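Local structure of catechol 1,2-dioxygenase (Acinetobacter sp., 1DMH) at residues A[163-167]-A[176-180]; A[119-124]-A[189-195]. The protein catalyses the intradiol cleavage of catechol by molecular oxygen to cis,cis-muconate, using one ferric ion in each subunit of a homodimer. One frame throughout, in Å; residues are numbered along the deposited sequence.

How the interactions relate
After the N-terminal helices and strands 111-112 and 116-118, the chain enters strand 120-122, which interaction 2 pairs with strand 189-195, closing a loop of 64 residues. Interaction 1 is nested within that loop: after strand 152-157 the chain runs through 163-167, passes through an eight-residue loop and comes back at 176-180, where strand 179-183 begins. Strand 189-195 then completes interaction 2. The two contacts, centres about 14 Å apart, touch where Met178 N lies 2.7 Å from Met123 O, probably as a hydrogen bond, with Asn177 against Asp124 and Arg180 against Arg122 alongside. Together they join the loop carrying the iron ligand Tyr164 to the mixed sheet of the catalytic domain.

Interaction 1 (A[163-167]-A[176-180]); sequences FYSHF and FNMRR. With FE (Fe (III) ion), chain C; MCT (4-methylcatechol), chain D.
Arg179 reaches from the start of strand 179-183 across the turn at Tyr164-Phe167 and holds Ser165 by two of its atoms. Its CG stands anti to the carbonyl carbon (chi1 -65°), and from there to NE the chain is extended, which carries the guanidinium over to the turn. CG and CD pass alongside Ser165 OG, CD at 3.2 Å. NE then donates to Ser165 OG at 2.8 Å, tilted from the guanidinium plane, and makes a weak second bond to Ser165 O. NH2 gives the straighter bond, 2.8 Å to Ser165 O with an N-H...O angle of 162°, lying in both the carbonyl and guanidinium planes. The same nitrogen meets the edge of the Phe167 ring, 3.5 Å from CD2, and approaches Tyr164 CB. NH1 is hydrogen-bonded to Leu109 O.

Ser165 OG is also a donor, giving its proton to a lone pair of Asn177 O at 2.8 Å. Water 1 spans the same two residues, accepting from Ser165 N and donating to Asn177 O. Farther along, Phe176 N donates to His166 NE2 (2.9 Å), somewhat out of the imidazole plane, while the edge of that ring points at the face of Phe176 in an edge-to-face pair. Because the backbone N-H supplies the proton, this imidazole nitrogen acts as an acceptor.

Two type II turns, Tyr164-Phe167 and Phe176-Arg179, are thus joined at the base of the tyrosine that reaches to the iron. Tyr164 OH binds the iron at 1.9 Å beside both oxygens of 4-methylcatechol, with His224 and His226 as further protein ligands. Arg179 is a second-shell residue: its bonds to Ser165 hold the backbone next to Tyr164 and so help set where the tyrosine side chain is presented to the metal.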
ATOM      1  N   PHE A 163      11.376  -5.648 -21.817  1.00 21.32           N
ATOM      2  CA  PHE A 163      12.035  -5.848 -20.527  1.00 21.32           C
ATOM      3  C   PHE A 163      13.342  -5.071 -20.396  1.00 20.14           C
ATOM      4  O   PHE A 163      14.088  -4.907 -21.367  1.00 18.62           O
ATOM      5  CB  PHE A 163      12.321  -7.334 -20.306  1.00 23.68           C
ATOM      6  CG  PHE A 163      11.099  -8.168 -20.272  1.00 25.97           C
ATOM      7  CD1 PHE A 163       9.910  -7.650 -19.763  1.00 27.60           C
ATOM      8  CD2 PHE A 163      11.116  -9.457 -20.766  1.00 27.58           C
ATOM      9  CE1 PHE A 163       8.736  -8.408 -19.751  1.00 28.93           C
ATOM     10  CE2 PHE A 163       9.959 -10.226 -20.764  1.00 29.11           C
ATOM     11  CZ  PHE A 163       8.758  -9.694 -20.251  1.00 29.01           C
ATOM     12  N   TYR A 164      13.598  -4.614 -19.171  1.00 19.54           N
ATOM     13  CA  TYR A 164      14.797  -3.865 -18.821  1.00 19.45           C
ATOM     14  C   TYR A 164      15.740  -4.760 -18.041  1.00 19.65           C
ATOM     15  O   TYR A 164      15.292  -5.672 -17.332  1.00 20.32           O
ATOM     16  CB  TYR A 164      14.470  -2.682 -17.901  1.00 18.64           C
ATOM     17  CG  TYR A 164      13.718  -1.521 -18.522  1.00 18.19           C
ATOM     18  CD1 TYR A 164      12.340  -1.591 -18.797  1.00 17.63           C
ATOM     19  CD2 TYR A 164      14.384  -0.331 -18.803  1.00 17.60           C
ATOM     20  CE1 TYR A 164      11.661  -0.489 -19.336  1.00 16.84           C
ATOM     21  CE2 TYR A 164      13.732   0.755 -19.330  1.00 16.50           C
ATOM     22  CZ  TYR A 164      12.381   0.673 -19.596  1.00 16.95           C
ATOM     23  OH  TYR A 164      11.784   1.761 -20.154  1.00 17.37           O
ATOM     24  N   SER A 165      17.040  -4.491 -18.147  1.00 19.30           N
ATOM     25  CA  SER A 165      18.006  -5.252 -17.380  1.00 19.46           C
ATOM     26  C   SER A 165      17.729  -4.918 -15.908  1.00 20.25           C
ATOM     27  O   SER A 165      17.270  -3.810 -15.589  1.00 20.25           O
ATOM     28  CB  SER A 165      19.454  -4.887 -17.783  1.00 18.72           C
ATOM     29  OG  SER A 165      19.765  -3.526 -17.606  1.00 17.42           O
ATOM     30  N   HIS A 166      17.983  -5.894 -15.030  1.00 20.75           N
ATOM     31  CA  HIS A 166      17.770  -5.774 -13.592  1.00 21.66           C
ATOM     32  C   HIS A 166      16.291  -5.891 -13.200  1.00 22.91           C
ATOM     33  O   HIS A 166      15.965  -5.955 -12.021  1.00 23.91           O
ATOM     34  CB  HIS A 166      18.393  -4.477 -13.076  1.00 21.99           C
ATOM     35  CG  HIS A 166      19.867  -4.392 -13.326  1.00 23.78           C
ATOM     36  ND1 HIS A 166      20.785  -5.157 -12.638  1.00 24.96           N
ATOM     37  CD2 HIS A 166      20.573  -3.727 -14.273  1.00 24.43           C
ATOM     38  CE1 HIS A 166      21.989  -4.968 -13.150  1.00 24.99           C
ATOM     39  NE2 HIS A 166      21.889  -4.105 -14.143  1.00 24.26           N
ATOM     40  N   PHE A 167      15.395  -5.922 -14.181  1.00 23.60           N
ATOM     41  CA  PHE A 167      13.958  -6.073 -13.906  1.00 25.29           C
ATOM     42  C   PHE A 167      13.350  -7.010 -14.939  1.00 27.49           C
ATOM     43  O   PHE A 167      12.153  -6.940 -15.210  1.00 27.53           O
ATOM     44  CB  PHE A 167      13.202  -4.737 -13.973  1.00 22.80           C
ATOM     45  CG  PHE A 167      13.741  -3.690 -13.063  1.00 21.57           C
ATOM     46  CD1 PHE A 167      13.317  -3.621 -11.741  1.00 20.67           C
ATOM     47  CD2 PHE A 167      14.706  -2.785 -13.510  1.00 20.35           C
ATOM     48  CE1 PHE A 167      13.842  -2.670 -10.867  1.00 19.56           C
ATOM     49  CE2 PHE A 167      15.239  -1.827 -12.644  1.00 20.14           C
ATOM     50  CZ  PHE A 167      14.806  -1.772 -11.318  1.00 20.88           C
ATOM     51  N   PHE A 176      23.500  -4.108 -16.495  1.00 25.24           N
ATOM     52  CA  PHE A 176      23.514  -2.843 -17.241  1.00 22.38           C
ATOM     53  C   PHE A 176      23.306  -2.941 -18.762  1.00 20.64           C
ATOM     54  O   PHE A 176      23.677  -2.027 -19.500  1.00 18.78           O
ATOM     55  CB  PHE A 176      24.794  -2.047 -16.951  1.00 23.09           C
ATOM     56  CG  PHE A 176      24.977  -1.714 -15.507  1.00 23.51           C
ATOM     57  CD1 PHE A 176      24.214  -0.718 -14.911  1.00 23.60           C
ATOM     58  CD2 PHE A 176      25.863  -2.448 -14.715  1.00 24.03           C
ATOM     59  CE1 PHE A 176      24.324  -0.459 -13.536  1.00 24.44           C
ATOM     60  CE2 PHE A 176      25.986  -2.198 -13.340  1.00 24.58           C
ATOM     61  CZ  PHE A 176      25.216  -1.205 -12.750  1.00 24.14           C
ATOM     62  N   ASN A 177      22.716  -4.042 -19.226  1.00 18.95           N
ATOM     63  CA  ASN A 177      22.441  -4.188 -20.644  1.00 18.06           C
ATOM     64  C   ASN A 177      21.469  -3.041 -20.976  1.00 17.60           C
ATOM     65  O   ASN A 177      20.498  -2.817 -20.238  1.00 16.63           O
ATOM     66  CB  ASN A 177      21.759  -5.528 -20.932  1.00 17.98           C
ATOM     67  CG  ASN A 177      21.629  -5.810 -22.425  1.00 18.29           C
ATOM     68  OD1 ASN A 177      20.681  -6.473 -22.862  1.00 20.33           O
ATOM     69  ND2 ASN A 177      22.588  -5.337 -23.206  1.00 16.65           N
ATOM     70  N   MET A 178      21.760  -2.319 -22.065  1.00 17.17           N
ATOM     71  CA  MET A 178      20.969  -1.182 -22.552  1.00 16.35           C
ATOM     72  C   MET A 178      20.875  -0.026 -21.545  1.00 16.52           C
ATOM     73  O   MET A 178      19.867   0.676 -21.475  1.00 15.09           O
ATOM     74  CB  MET A 178      19.578  -1.670 -22.964  1.00 17.31           C
ATOM     75  CG  MET A 178      19.629  -2.761 -24.077  1.00 18.15           C
ATOM     76  SD  MET A 178      18.000  -3.462 -24.455  1.00 19.99           S
ATOM     77  CE  MET A 178      17.546  -4.062 -22.808  1.00 20.32           C
ATOM     78  N   ARG A 179      21.947   0.169 -20.773  1.00 15.78           N
ATOM     79  CA  ARG A 179      22.032   1.239 -19.783  1.00 16.29           C
ATOM     80  C   ARG A 179      23.471   1.787 -19.842  1.00 16.66           C
ATOM     81  O   ARG A 179      24.416   1.055 -19.553  1.00 16.55           O
ATOM     82  CB  ARG A 179      21.764   0.703 -18.362  1.00 15.35           C
ATOM     83  CG  ARG A 179      20.363   0.149 -18.085  1.00 14.81           C
ATOM     84  CD  ARG A 179      20.306  -0.491 -16.684  1.00 14.99           C
ATOM     85  NE  ARG A 179      19.008  -1.087 -16.356  1.00 15.75           N
ATOM     86  CZ  ARG A 179      17.911  -0.389 -16.051  1.00 15.33           C
ATOM     87  NH1 ARG A 179      17.950   0.945 -16.028  1.00 14.57           N
ATOM     88  NH2 ARG A 179      16.784  -1.029 -15.744  1.00 14.66           N
ATOM     89  N   ARG A 180      23.643   3.058 -20.202  1.00 16.50           N
ATOM     90  CA  ARG A 180      24.980   3.650 -20.264  1.00 16.19           C
ATOM     91  C   ARG A 180      24.982   5.120 -19.865  1.00 17.23           C
ATOM     92  O   ARG A 180      23.941   5.792 -19.900  1.00 17.16           O
ATOM     93  CB  ARG A 180      25.548   3.570 -21.686  1.00 16.39           C
ATOM     94  CG  ARG A 180      25.901   2.189 -22.216  1.00 17.34           C
ATOM     95  CD  ARG A 180      27.061   1.540 -21.462  1.00 17.80           C
ATOM     96  NE  ARG A 180      27.403   0.265 -22.078  1.00 18.80           N
ATOM     97  CZ  ARG A 180      26.762  -0.884 -21.880  1.00 20.06           C
ATOM     98  NH1 ARG A 180      25.757  -0.967 -21.015  1.00 19.91           N
ATOM     99  NH2 ARG A 180      27.171  -1.982 -22.515  1.00 21.07           N
TER
HETATM  100 FE    FE C 400      10.513   3.038 -19.491  1.00 15.96          FE
HETATM  101  C1  MCT D 401       6.646   2.881 -16.225  0.65 22.02           C
HETATM  102  C2  MCT D 401       7.625   3.776 -16.691  0.65 22.11           C
HETATM  103  C3  MCT D 401       8.589   3.296 -17.602  0.65 21.43           C
HETATM  104  O3  MCT D 401       9.549   4.157 -18.067  0.65 22.31           O
HETATM  105  C4  MCT D 401       8.591   1.982 -18.040  0.65 21.18           C
HETATM  106  O4  MCT D 401       9.550   1.571 -18.932  0.65 22.48           O
HETATM  107  C5  MCT D 401       7.648   1.092 -17.601  0.65 21.74           C
HETATM  108  C6  MCT D 401       6.620   1.572 -16.641  0.65 22.01           C
HETATM  109  C   MCT D 401       5.585   3.380 -15.227  0.65 22.40           C
HETATM  110  O   HOH W   1      17.598  -2.073 -19.690  1.00 20.40           O
HETATM  111  O   HOH W   2       9.860   2.740 -17.016  0.35  3.70           O

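Interaction 2 (A[119-124]-A[189-195]); sequences GYARMD and QYRVRTI
Arg122 and Arg193 run alongside each other in the same direction, their guanidinium groups stacked flat with centres 4.1 Å apart and planes at 9°. NH1 of Arg122 sits over one face of Arg193, 3.6 Å from its NH2. Both chains are extended beyond CB, with CG anti to the backbone N. The like charges are probably offset by acids: Asp124 takes NE and NH2 of Arg122 side-on, one to each carboxylate oxygen, and Glu280 forms a salt bridge with Arg193. Water 3 links Asp124 OD1, Arg193 NE and Thr194 O.

Beneath the stack, the backbones fix the spacing. Arg193 N donates to Ala121 O (3.0 Å), and Met123 N to Arg193 O (2.7 Å); the bonds from Arg191 N to Gly119 O and from Ala121 N to Arg191 O are weak. On the face of Ala121 and Val192, Val192 CG2 meets Met123 SD at 3.9 Å, and Met123 CB rests on Thr194, whose OG1 bonds to His157.

Strand 120-122 runs parallel to 189-195, at 6°, while 133-141 pairs antiparallel on the latter's other side. The short segment bridges strands 179-183 and 189-195 in the mixed beta framework of the catalytic domain of intradiol dioxygenases.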
ATOM      1  N   GLY A 119      31.673  10.428 -25.375  1.00 19.12           N
ATOM      2  CA  GLY A 119      31.118  10.538 -26.715  1.00 17.50           C
ATOM      3  C   GLY A 119      30.398   9.386 -27.395  1.00 17.13           C
ATOM      4  O   GLY A 119      29.498   9.634 -28.186  1.00 16.88           O
ATOM      5  N   TYR A 120      30.774   8.146 -27.088  1.00 16.69           N
ATOM      6  CA  TYR A 120      30.202   6.979 -27.754  1.00 16.50           C
ATOM      7  C   TYR A 120      30.226   5.699 -26.921  1.00 16.83           C
ATOM      8  O   TYR A 120      31.103   5.495 -26.090  1.00 17.24           O
ATOM      9  CB  TYR A 120      30.984   6.718 -29.060  1.00 15.92           C
ATOM     10  CG  TYR A 120      30.692   5.375 -29.695  1.00 16.25           C
ATOM     11  CD1 TYR A 120      29.524   5.167 -30.427  1.00 16.05           C
ATOM     12  CD2 TYR A 120      31.510   4.269 -29.440  1.00 16.76           C
ATOM     13  CE1 TYR A 120      29.163   3.891 -30.878  1.00 15.56           C
ATOM     14  CE2 TYR A 120      31.154   2.979 -29.890  1.00 16.46           C
ATOM     15  CZ  TYR A 120      29.975   2.803 -30.604  1.00 16.26           C
ATOM     16  OH  TYR A 120      29.596   1.542 -31.017  1.00 14.75           O
ATOM     17  N   ALA A 121      29.255   4.830 -27.165  1.00 16.41           N
ATOM     18  CA  ALA A 121      29.189   3.532 -26.511  1.00 16.54           C
ATOM     19  C   ALA A 121      28.139   2.710 -27.213  1.00 16.73           C
ATOM     20  O   ALA A 121      27.200   3.255 -27.802  1.00 16.53           O
ATOM     21  CB  ALA A 121      28.807   3.663 -25.041  1.00 16.91           C
ATOM     22  N   ARG A 122      28.329   1.402 -27.195  1.00 16.35           N
ATOM     23  CA  ARG A 122      27.314   0.520 -27.726  1.00 16.70           C
ATOM     24  C   ARG A 122      26.605   0.113 -26.419  1.00 17.04           C
ATOM     25  O   ARG A 122      27.260  -0.231 -25.441  1.00 16.43           O
ATOM     26  CB  ARG A 122      27.910  -0.700 -28.424  1.00 16.54           C
ATOM     27  CG  ARG A 122      26.817  -1.721 -28.694  1.00 17.17           C
ATOM     28  CD  ARG A 122      27.234  -2.842 -29.607  1.00 18.22           C
ATOM     29  NE  ARG A 122      26.125  -3.773 -29.702  1.00 18.74           N
ATOM     30  CZ  ARG A 122      26.084  -4.819 -30.518  1.00 19.59           C
ATOM     31  NH1 ARG A 122      27.104  -5.080 -31.332  1.00 18.86           N
ATOM     32  NH2 ARG A 122      25.027  -5.615 -30.499  1.00 19.40           N
ATOM     33  N   MET A 123      25.280   0.169 -26.390  1.00 17.53           N
ATOM     34  CA  MET A 123      24.541  -0.129 -25.162  1.00 18.39           C
ATOM     35  C   MET A 123      24.057  -1.545 -24.942  1.00 18.97           C
ATOM     36  O   MET A 123      23.810  -1.950 -23.806  1.00 18.69           O
ATOM     37  CB  MET A 123      23.307   0.763 -25.077  1.00 17.68           C
ATOM     38  CG  MET A 123      23.589   2.219 -25.244  1.00 19.49           C
ATOM     39  SD  MET A 123      22.064   3.168 -25.031  1.00 21.18           S
ATOM     40  CE  MET A 123      21.563   2.697 -23.362  1.00 19.88           C
ATOM     41  N   ASP A 124      23.877  -2.287 -26.022  1.00 19.28           N
ATOM     42  CA  ASP A 124      23.344  -3.630 -25.900  1.00 20.07           C
ATOM     43  C   ASP A 124      24.415  -4.689 -26.099  1.00 21.56           C
ATOM     44  O   ASP A 124      25.463  -4.423 -26.693  1.00 20.49           O
ATOM     45  CB  ASP A 124      22.249  -3.836 -26.933  1.00 19.03           C
ATOM     46  CG  ASP A 124      22.808  -3.964 -28.338  1.00 19.23           C
ATOM     47  OD1 ASP A 124      23.432  -2.997 -28.832  1.00 17.36           O
ATOM     48  OD2 ASP A 124      22.639  -5.043 -28.937  1.00 18.39           O
ATOM     49  N   GLN A 189      28.425  16.460 -28.200  1.00 20.99           N
ATOM     50  CA  GLN A 189      27.661  15.365 -28.765  1.00 20.63           C
ATOM     51  C   GLN A 189      27.753  14.016 -28.047  1.00 18.92           C
ATOM     52  O   GLN A 189      28.720  13.721 -27.341  1.00 18.69           O
ATOM     53  CB  GLN A 189      28.035  15.199 -30.236  1.00 22.27           C
ATOM     54  CG  GLN A 189      27.689  16.424 -31.071  1.00 26.64           C
ATOM     55  CD  GLN A 189      27.938  16.224 -32.563  1.00 29.24           C
ATOM     56  OE1 GLN A 189      29.020  15.808 -32.981  1.00 30.57           O
ATOM     57  NE2 GLN A 189      26.933  16.539 -33.372  1.00 31.31           N
ATOM     58  N   TYR A 190      26.710  13.209 -28.210  1.00 17.28           N
ATOM     59  CA  TYR A 190      26.674  11.863 -27.638  1.00 16.39           C
ATOM     60  C   TYR A 190      26.193  10.987 -28.784  1.00 16.00           C
ATOM     61  O   TYR A 190      25.455  11.440 -29.665  1.00 15.89           O
ATOM     62  CB  TYR A 190      25.700  11.785 -26.450  1.00 15.99           C
ATOM     63  CG  TYR A 190      24.225  11.881 -26.825  1.00 15.23           C
ATOM     64  CD1 TYR A 190      23.603  13.121 -26.994  1.00 15.01           C
ATOM     65  CD2 TYR A 190      23.472  10.736 -27.055  1.00 14.53           C
ATOM     66  CE1 TYR A 190      22.265  13.220 -27.391  1.00 14.29           C
ATOM     67  CE2 TYR A 190      22.133  10.822 -27.451  1.00 14.41           C
ATOM     68  CZ  TYR A 190      21.535  12.066 -27.616  1.00 14.08           C
ATOM     69  OH  TYR A 190      20.217  12.154 -28.020  1.00 14.31           O
ATOM     70  N   ARG A 191      26.634   9.749 -28.809  1.00 16.53           N
ATOM     71  CA  ARG A 191      26.208   8.866 -29.859  1.00 17.41           C
ATOM     72  C   ARG A 191      26.229   7.471 -29.295  1.00 17.67           C
ATOM     73  O   ARG A 191      27.191   7.080 -28.626  1.00 18.28           O
ATOM     74  CB  ARG A 191      27.158   8.978 -31.042  1.00 19.25           C
ATOM     75  CG  ARG A 191      26.825   8.058 -32.196  1.00 22.13           C
ATOM     76  CD  ARG A 191      27.850   8.237 -33.298  1.00 25.47           C
ATOM     77  NE  ARG A 191      27.796   7.167 -34.298  1.00 28.82           N
ATOM     78  CZ  ARG A 191      27.112   7.224 -35.442  1.00 30.32           C
ATOM     79  NH1 ARG A 191      26.430   8.332 -35.757  1.00 30.55           N
ATOM     80  NH2 ARG A 191      27.134   6.177 -36.283  1.00 29.50           N
ATOM     81  N   VAL A 192      25.156   6.722 -29.504  1.00 16.79           N
ATOM     82  CA  VAL A 192      25.155   5.364 -29.008  1.00 16.82           C
ATOM     83  C   VAL A 192      24.641   4.428 -30.047  1.00 16.68           C
ATOM     84  O   VAL A 192      23.885   4.823 -30.932  1.00 16.77           O
ATOM     85  CB  VAL A 192      24.270   5.169 -27.755  1.00 16.82           C
ATOM     86  CG1 VAL A 192      24.803   5.967 -26.653  1.00 16.73           C
ATOM     87  CG2 VAL A 192      22.834   5.569 -28.043  1.00 16.40           C
ATOM     88  N   ARG A 193      25.096   3.189 -29.954  1.00 15.76           N
ATOM     89  CA  ARG A 193      24.601   2.145 -30.823  1.00 15.76           C
ATOM     90  C   ARG A 193      23.828   1.211 -29.860  1.00 15.43           C
ATOM     91  O   ARG A 193      24.370   0.771 -28.838  1.00 15.09           O
ATOM     92  CB  ARG A 193      25.743   1.388 -31.508  1.00 15.87           C
ATOM     93  CG  ARG A 193      25.236   0.108 -32.143  1.00 18.19           C
ATOM     94  CD  ARG A 193      26.281  -0.659 -32.933  1.00 19.11           C
ATOM     95  NE  ARG A 193      25.703  -1.951 -33.280  1.00 19.71           N
ATOM     96  CZ  ARG A 193      26.245  -2.822 -34.120  1.00 19.52           C
ATOM     97  NH1 ARG A 193      27.387  -2.540 -34.707  1.00 18.84           N
ATOM     98  NH2 ARG A 193      25.627  -3.967 -34.377  1.00 19.02           N
ATOM     99  N   THR A 194      22.559   0.941 -30.162  1.00 14.96           N
ATOM    100  CA  THR A 194      21.772   0.063 -29.312  1.00 14.82           C
ATOM    101  C   THR A 194      20.716  -0.612 -30.209  1.00 16.37           C
ATOM    102  O   THR A 194      20.982  -0.830 -31.397  1.00 15.82           O
ATOM    103  CB  THR A 194      21.123   0.868 -28.168  1.00 14.04           C
ATOM    104  OG1 THR A 194      20.485  -0.032 -27.264  1.00 13.96           O
ATOM    105  CG2 THR A 194      20.120   1.873 -28.700  1.00 12.97           C
ATOM    106  N   ILE A 195      19.560  -0.988 -29.660  1.00 16.64           N
ATOM    107  CA  ILE A 195      18.502  -1.567 -30.493  1.00 17.22           C
ATOM    108  C   ILE A 195      17.199  -0.805 -30.222  1.00 17.30           C
ATOM    109  O   ILE A 195      17.065  -0.148 -29.184  1.00 17.21           O
ATOM    110  CB  ILE A 195      18.250  -3.085 -30.200  1.00 18.37           C
ATOM    111  CG1 ILE A 195      17.865  -3.277 -28.737  1.00 19.80           C
ATOM    112  CG2 ILE A 195      19.480  -3.918 -30.556  1.00 17.49           C
ATOM    113  CD1 ILE A 195      17.433  -4.687 -28.408  1.00 20.80           C
TER
HETATM  114  O   HOH W   3      23.182  -2.520 -31.637  1.00 21.75           O